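Side-chain contacts in peptidoglycan glycosyltransferase (Burkholderia ambifaria, PDB 5UY7), which belongs to the penicillin-binding proteins and carries a transpeptidase-type domain of the beta-lactamase-like fold: residues P274-L279 / T330-T335; A304-D309 / R373-A378; A378-S381 / G385-V388. All coordinates share one frame; numbering follows the deposited sequence.

How the contacts relate
All three contacts lie in the transpeptidase domain and gather round helix 374-381. Contact 2 uses the start and middle of that helix and contact 3 its C-terminal part; they share Ala378, with centres about 10 Å apart. The centre of contact 1 lies about 13 Å from that of contact 2 and 12 Å from that of contact 3. Thr330 joins contacts 1 and 2, its CG2 lying 3.7 Å from Ala378 CB. Contacts 1 and 3 meet where Thr276 OG1 lies 2.7 Å from Ser381 O, a probable hydrogen bond. Thr276 also lies near, without touching, an SxxK-type pattern (Ser270, Lys273), consistent with an active site of this family.

Contact 1: residues P274-L279 / T330-T335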
# COMPACT_ATOMS: atom_id res chain seq x y z
N PRO A 274 -0.06 2.10 7.22
CA PRO A 274 -1.22 3.00 7.13
C PRO A 274 -2.52 2.35 7.57
O PRO A 274 -3.42 3.08 8.00
CB PRO A 274 -1.26 3.37 5.65
CG PRO A 274 0.16 3.30 5.24
CD PRO A 274 0.68 2.09 5.94
N PHE A 275 -2.66 1.03 7.46
CA PHE A 275 -3.91 0.40 7.88
C PHE A 275 -3.97 0.25 9.40
O PHE A 275 -5.04 0.38 10.00
CB PHE A 275 -4.10 -0.96 7.20
CG PHE A 275 -4.32 -0.84 5.72
CD1 PHE A 275 -5.51 -0.32 5.24
CD2 PHE A 275 -3.33 -1.20 4.82
CE1 PHE A 275 -5.72 -0.16 3.87
CE2 PHE A 275 -3.53 -1.05 3.45
CZ PHE A 275 -4.73 -0.53 2.98
N THR A 276 -2.82 -0.04 10.02
CA THR A 276 -2.76 -0.02 11.48
C THR A 276 -3.22 1.33 12.02
O THR A 276 -4.05 1.40 12.94
CB THR A 276 -1.32 -0.29 11.93
OG1 THR A 276 -0.92 -1.59 11.48
CG2 THR A 276 -1.21 -0.25 13.45
N VAL A 277 -2.71 2.41 11.42
CA VAL A 277 -3.06 3.75 11.86
C VAL A 277 -4.50 4.06 11.49
O VAL A 277 -5.25 4.62 12.32
CB VAL A 277 -2.07 4.76 11.25
CG1 VAL A 277 -2.62 6.18 11.36
CG2 VAL A 277 -0.72 4.64 11.92
N SER A 278 -4.93 3.70 10.27
CA SER A 278 -6.32 3.94 9.88
C SER A 278 -7.29 3.35 10.90
O SER A 278 -8.26 4.00 11.31
CB SER A 278 -6.60 3.34 8.50
OG SER A 278 -5.91 4.03 7.48
N LEU A 279 -7.06 2.10 11.30
CA LEU A 279 -8.01 1.46 12.21
C LEU A 279 -8.02 2.14 13.58
O LEU A 279 -9.09 2.37 14.15
CB LEU A 279 -7.69 -0.03 12.36
CG LEU A 279 -8.67 -0.81 13.22
CD1 LEU A 279 -10.09 -0.78 12.65
CD2 LEU A 279 -8.18 -2.25 13.38
N THR A 330 3.60 -0.60 16.39
CA THR A 330 3.33 -1.57 17.44
C THR A 330 2.55 -0.94 18.58
O THR A 330 1.56 -1.51 19.06
CB THR A 330 4.64 -2.16 17.97
OG1 THR A 330 5.27 -2.91 16.92
CG2 THR A 330 4.39 -3.07 19.18
N LYS A 331 2.99 0.23 19.05
CA LYS A 331 2.33 0.82 20.21
C LYS A 331 0.90 1.23 19.87
O LYS A 331 -0.01 1.10 20.70
CB LYS A 331 3.14 2.00 20.74
CG LYS A 331 4.46 1.56 21.37
CD LYS A 331 5.12 2.68 22.14
CE LYS A 331 6.40 2.21 22.80
NZ LYS A 331 6.87 3.22 23.77
N ILE A 332 0.68 1.71 18.64
CA ILE A 332 -0.67 2.01 18.19
C ILE A 332 -1.49 0.73 18.10
O ILE A 332 -2.65 0.67 18.53
CB ILE A 332 -0.61 2.77 16.86
CG1 ILE A 332 -0.03 4.17 17.09
CG2 ILE A 332 -1.98 2.84 16.22
CD1 ILE A 332 0.29 4.91 15.76
N ALA A 333 -0.89 -0.34 17.57
CA ALA A 333 -1.61 -1.62 17.48
C ALA A 333 -2.02 -2.13 18.86
O ALA A 333 -3.06 -2.78 18.98
CB ALA A 333 -0.73 -2.66 16.79
N MET A 334 -1.22 -1.86 19.89
CA MET A 334 -1.54 -2.37 21.22
C MET A 334 -2.75 -1.68 21.85
O MET A 334 -3.23 -2.16 22.88
CB MET A 334 -0.31 -2.26 22.13
CG MET A 334 0.84 -3.17 21.70
SD MET A 334 0.44 -4.93 21.76
CE MET A 334 0.19 -5.30 20.03
N THR A 335 -3.24 -0.59 21.26
CA THR A 335 -4.50 0.00 21.69
C THR A 335 -5.71 -0.74 21.15
O THR A 335 -6.84 -0.36 21.46
CB THR A 335 -4.60 1.48 21.27
OG1 THR A 335 -4.81 1.56 19.85
CG2 THR A 335 -3.33 2.24 21.63
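Thr276 turns its methyl, not its hydroxyl, to the helix opposite, and lays it against Ala333. A chi1 of -61° sets OG1 beside the backbone N and leaves CG2 anti to it; that methyl projects from the helix and sits 4.1 Å from Ala333 CB and equally near the Ala333 backbone N. A beta-branched threonine suits the position because its two branches serve different neighbours: the methyl packs, while OG1 hydrogen-bonds to Ser381 O. Alanine suits the other side, its short CB allowing the backbones to come close; the CA atoms of Thr276 and Ala333 are 6.3 Å apart.

Ile332 works with both of its branches. CG2, also anti to its backbone N, rests on the main chain of the first helix, 4.1 Å from Thr276 O. The longer branch reaches onward to Val277, where Ile332 CD1 meets Val277 CG2 at 4.0 Å. The two chains run at a slant to each other and touch through these end methyls. No hydrogen bond links the segments, and the four touching residues are all buried: the contact is apolar helix-helix packing.

Each segment settles a hydroxyl internally. Ser278 OG donates to Pro274 O at 2.7 Å, from the face of that carbonyl opposite to the one used by Ser278 N. At the last residue of the second segment, Thr335 OG1 reaches Ile332 O at 2.7 Å in the carbonyl plane, and Thr335 N shares that acceptor.

Within the fold, helices 273-282 and 326-333 meet here. Helix 428-442 packs on the first through Val277 and Met437, helix 390-401 holds Phe275 with Tyr397 edge-to-face, and helix 374-381 adjoins the second at Thr330 and Ala333.

Contact 2: residues A304-D309 / R373-A378; sequences APITDD and RRIEQA. With SO4 (sulfate ion), chain E.
Ala304 and Ile306 turn their side chains toward one face of a helix, where Ile375 and Ala378 receive them. Arg373 is the N-cap, immediately before the helix, and its N donates to Glu376 OE1 at 2.6 Å along a nearly straight line. This is one half of a capping box; glutamate suits it because, three residues after the N-cap, its chain reaches back to the Arg373 N-H. The carboxylate is met from above its plane, and the same OE1 also takes Arg367. Arg374 N lies beside O2 of a sulfate, probably from the crystallisation liquor, at a doubtfully short distance; its guanidinium NH2 pairs with Asp302.

Ile375 carries the contact. Its chi1 of -171° sends CG1 toward the strand, and the turn at chi2 (58°) brings CD1 to 3.7 Å from Ala304 CB, whose small methyl fits this close approach. Ile375 CD1 also lies 4.2 Å from Ile306 CD1, the two isoleucine chains passing side by side and pointing opposite ways. One turn on, Ala378 CB meets Ile306 CD1 at 4.1 Å.

Strand 304-307 runs nearly parallel to helix segment 374-378, at 15°. It pairs with strand 298-301 in a hairpin, whose Leu301 touches Ala378, while Ile306 also packs on Ile327 of helix 326-333.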
# COMPACT_ATOMS: atom_id res chain seq x y z
N ALA A 304 10.60 -9.90 22.97
CA ALA A 304 11.10 -9.85 21.60
C ALA A 304 11.46 -8.42 21.21
O ALA A 304 10.77 -7.48 21.62
CB ALA A 304 10.07 -10.40 20.62
N PRO A 305 12.52 -8.24 20.43
CA PRO A 305 12.94 -6.89 20.07
C PRO A 305 12.18 -6.37 18.86
O PRO A 305 11.99 -7.06 17.86
CB PRO A 305 14.43 -7.06 19.74
CG PRO A 305 14.51 -8.45 19.20
CD PRO A 305 13.47 -9.26 19.96
N ILE A 306 11.73 -5.12 18.98
CA ILE A 306 11.13 -4.39 17.87
C ILE A 306 12.00 -3.16 17.64
O ILE A 306 12.36 -2.46 18.59
CB ILE A 306 9.67 -4.02 18.19
CG1 ILE A 306 8.89 -5.31 18.45
CG2 ILE A 306 9.06 -3.24 17.04
CD1 ILE A 306 7.49 -5.10 18.98
N THR A 307 12.36 -2.92 16.38
CA THR A 307 13.44 -2.00 16.05
C THR A 307 13.01 -1.02 14.96
O THR A 307 12.38 -1.42 13.98
CB THR A 307 14.67 -2.78 15.58
OG1 THR A 307 15.06 -3.71 16.59
CG2 THR A 307 15.83 -1.84 15.30
N ASP A 308 13.36 0.25 15.14
CA ASP A 308 13.23 1.26 14.09
C ASP A 308 14.58 1.45 13.40
O ASP A 308 15.63 1.04 13.90
CB ASP A 308 12.75 2.59 14.65
CG ASP A 308 11.28 2.56 15.05
OD1 ASP A 308 10.61 1.55 14.79
OD2 ASP A 308 10.80 3.58 15.60
N ASP A 309 14.53 2.08 12.22
CA ASP A 309 15.76 2.32 11.46
C ASP A 309 16.62 3.40 12.09
O ASP A 309 17.81 3.50 11.76
CB ASP A 309 15.42 2.73 10.02
CG ASP A 309 14.90 1.57 9.21
OD1 ASP A 309 15.26 0.41 9.52
OD2 ASP A 309 14.13 1.81 8.25
N ARG A 373 -0.64 -14.45 19.19
CA ARG A 373 0.12 -13.99 20.33
C ARG A 373 0.28 -12.48 20.24
O ARG A 373 0.17 -11.89 19.17
CB ARG A 373 1.49 -14.67 20.38
N ARG A 374 0.52 -11.84 21.40
CA ARG A 374 0.65 -10.39 21.40
C ARG A 374 1.79 -9.93 20.49
O ARG A 374 1.65 -8.93 19.76
CB ARG A 374 0.87 -9.89 22.83
CG ARG A 374 0.59 -8.41 22.98
CD ARG A 374 0.39 -8.00 24.43
NE ARG A 374 1.59 -8.20 25.24
CZ ARG A 374 1.90 -7.47 26.30
NH1 ARG A 374 1.11 -6.47 26.67
NH2 ARG A 374 3.01 -7.71 26.98
N ILE A 375 2.89 -10.67 20.47
CA ILE A 375 3.99 -10.32 19.57
C ILE A 375 3.58 -10.49 18.11
O ILE A 375 4.07 -9.77 17.24
CB ILE A 375 5.24 -11.16 19.91
CG1 ILE A 375 6.45 -10.66 19.13
CG2 ILE A 375 4.99 -12.63 19.64
CD1 ILE A 375 6.76 -9.21 19.37
N GLU A 376 2.66 -11.42 17.82
CA GLU A 376 2.21 -11.60 16.44
C GLU A 376 1.29 -10.46 16.01
O GLU A 376 1.36 -10.00 14.86
CB GLU A 376 1.51 -12.95 16.30
CG GLU A 376 2.46 -14.12 16.46
CD GLU A 376 1.75 -15.43 16.71
OE1 GLU A 376 0.56 -15.42 17.07
OE2 GLU A 376 2.40 -16.49 16.55
N GLN A 377 0.43 -9.98 16.91
CA GLN A 377 -0.32 -8.77 16.62
C GLN A 377 0.62 -7.61 16.33
O GLN A 377 0.38 -6.81 15.41
CB GLN A 377 -1.25 -8.43 17.80
CG GLN A 377 -2.05 -7.14 17.58
CD GLN A 377 -3.04 -6.88 18.69
OE1 GLN A 377 -3.35 -7.77 19.48
NE2 GLN A 377 -3.53 -5.64 18.77
N ALA A 378 1.73 -7.52 17.08
CA ALA A 378 2.70 -6.46 16.85
C ALA A 378 3.33 -6.56 15.46
O ALA A 378 3.35 -5.59 14.70
CB ALA A 378 3.78 -6.49 17.92
S SO4 E . 0.50 -13.84 24.33
O1 SO4 E . -0.92 -13.52 24.26
O2 SO4 E . 1.22 -13.16 23.26
O3 SO4 E . 1.03 -13.38 25.62
O4 SO4 E . 0.69 -15.28 24.22

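Contact 3: residues A378-S381 / G385-V388; sequences ATMS and GLSV
Thr379 OG1 is held between two carbonyls, hydrogen-bonding to Glu376 O in the preceding turn of its own helix and to Tyr384 O just before Gly385. With one hydrogen and two carbonyl acceptors, the hydroxyl probably shares it or alternates between them. Threonine thus ties the helix to the returning chain, where Gly385 N bonds Glu267. At the positive phi of Gly385 (92°) a CB would lie tight against Thr379 OG1 and jam on the carbonyl O of the preceding residue, so glycine fits.

Met380 does most of the apolar work. Its CG, anti to the carbonyl carbon (chi1 -80°), rests over the Gly385 peptide, 4.1 Å from Gly385 O. The same methylene lies 4.3 Å from Leu386 CD2; a flexible methionine suits this spot, since its chain then bends at chi3 and the side chain also touches Trp372. In the transpeptidase domain of this penicillin-binding protein the chain here leaves helix 374-381, passes back beside it and runs on into strand 388-389, where Val388 pairs through its backbone with Phe266. Leu386, directed toward the helix, is buried and packs on Pro268 and Leu350 as well. Ser381 OG donates to Ala378 O, in the carbonyl plane and on a lone pair, at an unusually short 2.5 Å, a length to be taken with caution.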
# COMPACT_ATOMS: atom_id res chain seq x y z
N ALA A 378 1.73 -7.52 17.08
CA ALA A 378 2.70 -6.46 16.85
C ALA A 378 3.33 -6.56 15.46
O ALA A 378 3.35 -5.59 14.70
CB ALA A 378 3.78 -6.49 17.92
N THR A 379 3.88 -7.73 15.11
CA THR A 379 4.55 -7.83 13.82
C THR A 379 3.57 -7.58 12.67
O THR A 379 3.94 -6.98 11.66
CB THR A 379 5.24 -9.19 13.65
OG1 THR A 379 4.26 -10.23 13.55
CG2 THR A 379 6.16 -9.46 14.83
N MET A 380 2.32 -8.04 12.81
CA MET A 380 1.35 -7.77 11.75
C MET A 380 1.09 -6.28 11.60
O MET A 380 0.84 -5.81 10.48
CB MET A 380 0.04 -8.51 12.02
CG MET A 380 0.07 -9.98 11.63
SD MET A 380 -1.49 -10.82 11.98
CE MET A 380 -1.06 -11.76 13.45
N SER A 381 1.19 -5.52 12.69
CA SER A 381 0.97 -4.08 12.63
C SER A 381 1.98 -3.39 11.74
O SER A 381 1.70 -2.31 11.21
CB SER A 381 1.01 -3.46 14.02
OG SER A 381 2.34 -3.26 14.50
N GLY A 385 4.17 -11.60 9.31
CA GLY A 385 3.29 -12.60 9.90
C GLY A 385 1.96 -12.76 9.20
O GLY A 385 1.09 -13.47 9.71
N LEU A 386 1.77 -12.09 8.06
CA LEU A 386 0.66 -12.34 7.15
C LEU A 386 1.22 -12.22 5.74
O LEU A 386 2.27 -11.62 5.53
CB LEU A 386 -0.50 -11.36 7.35
CG LEU A 386 -0.35 -9.91 6.83
CD1 LEU A 386 -1.66 -9.16 7.03
CD2 LEU A 386 0.79 -9.15 7.50
N SER A 387 0.52 -12.80 4.77
CA SER A 387 0.96 -12.71 3.39
C SER A 387 -0.19 -12.23 2.51
O SER A 387 -1.36 -12.50 2.78
CB SER A 387 1.51 -14.04 2.86
OG SER A 387 0.51 -15.04 2.86
N VAL A 388 0.17 -11.51 1.45
CA VAL A 388 -0.77 -10.84 0.55
C VAL A 388 -0.21 -10.93 -0.86
O VAL A 388 0.98 -11.15 -1.07
CB VAL A 388 -0.97 -9.36 0.92
CG1 VAL A 388 -1.40 -9.21 2.37
CG2 VAL A 388 0.32 -8.58 0.65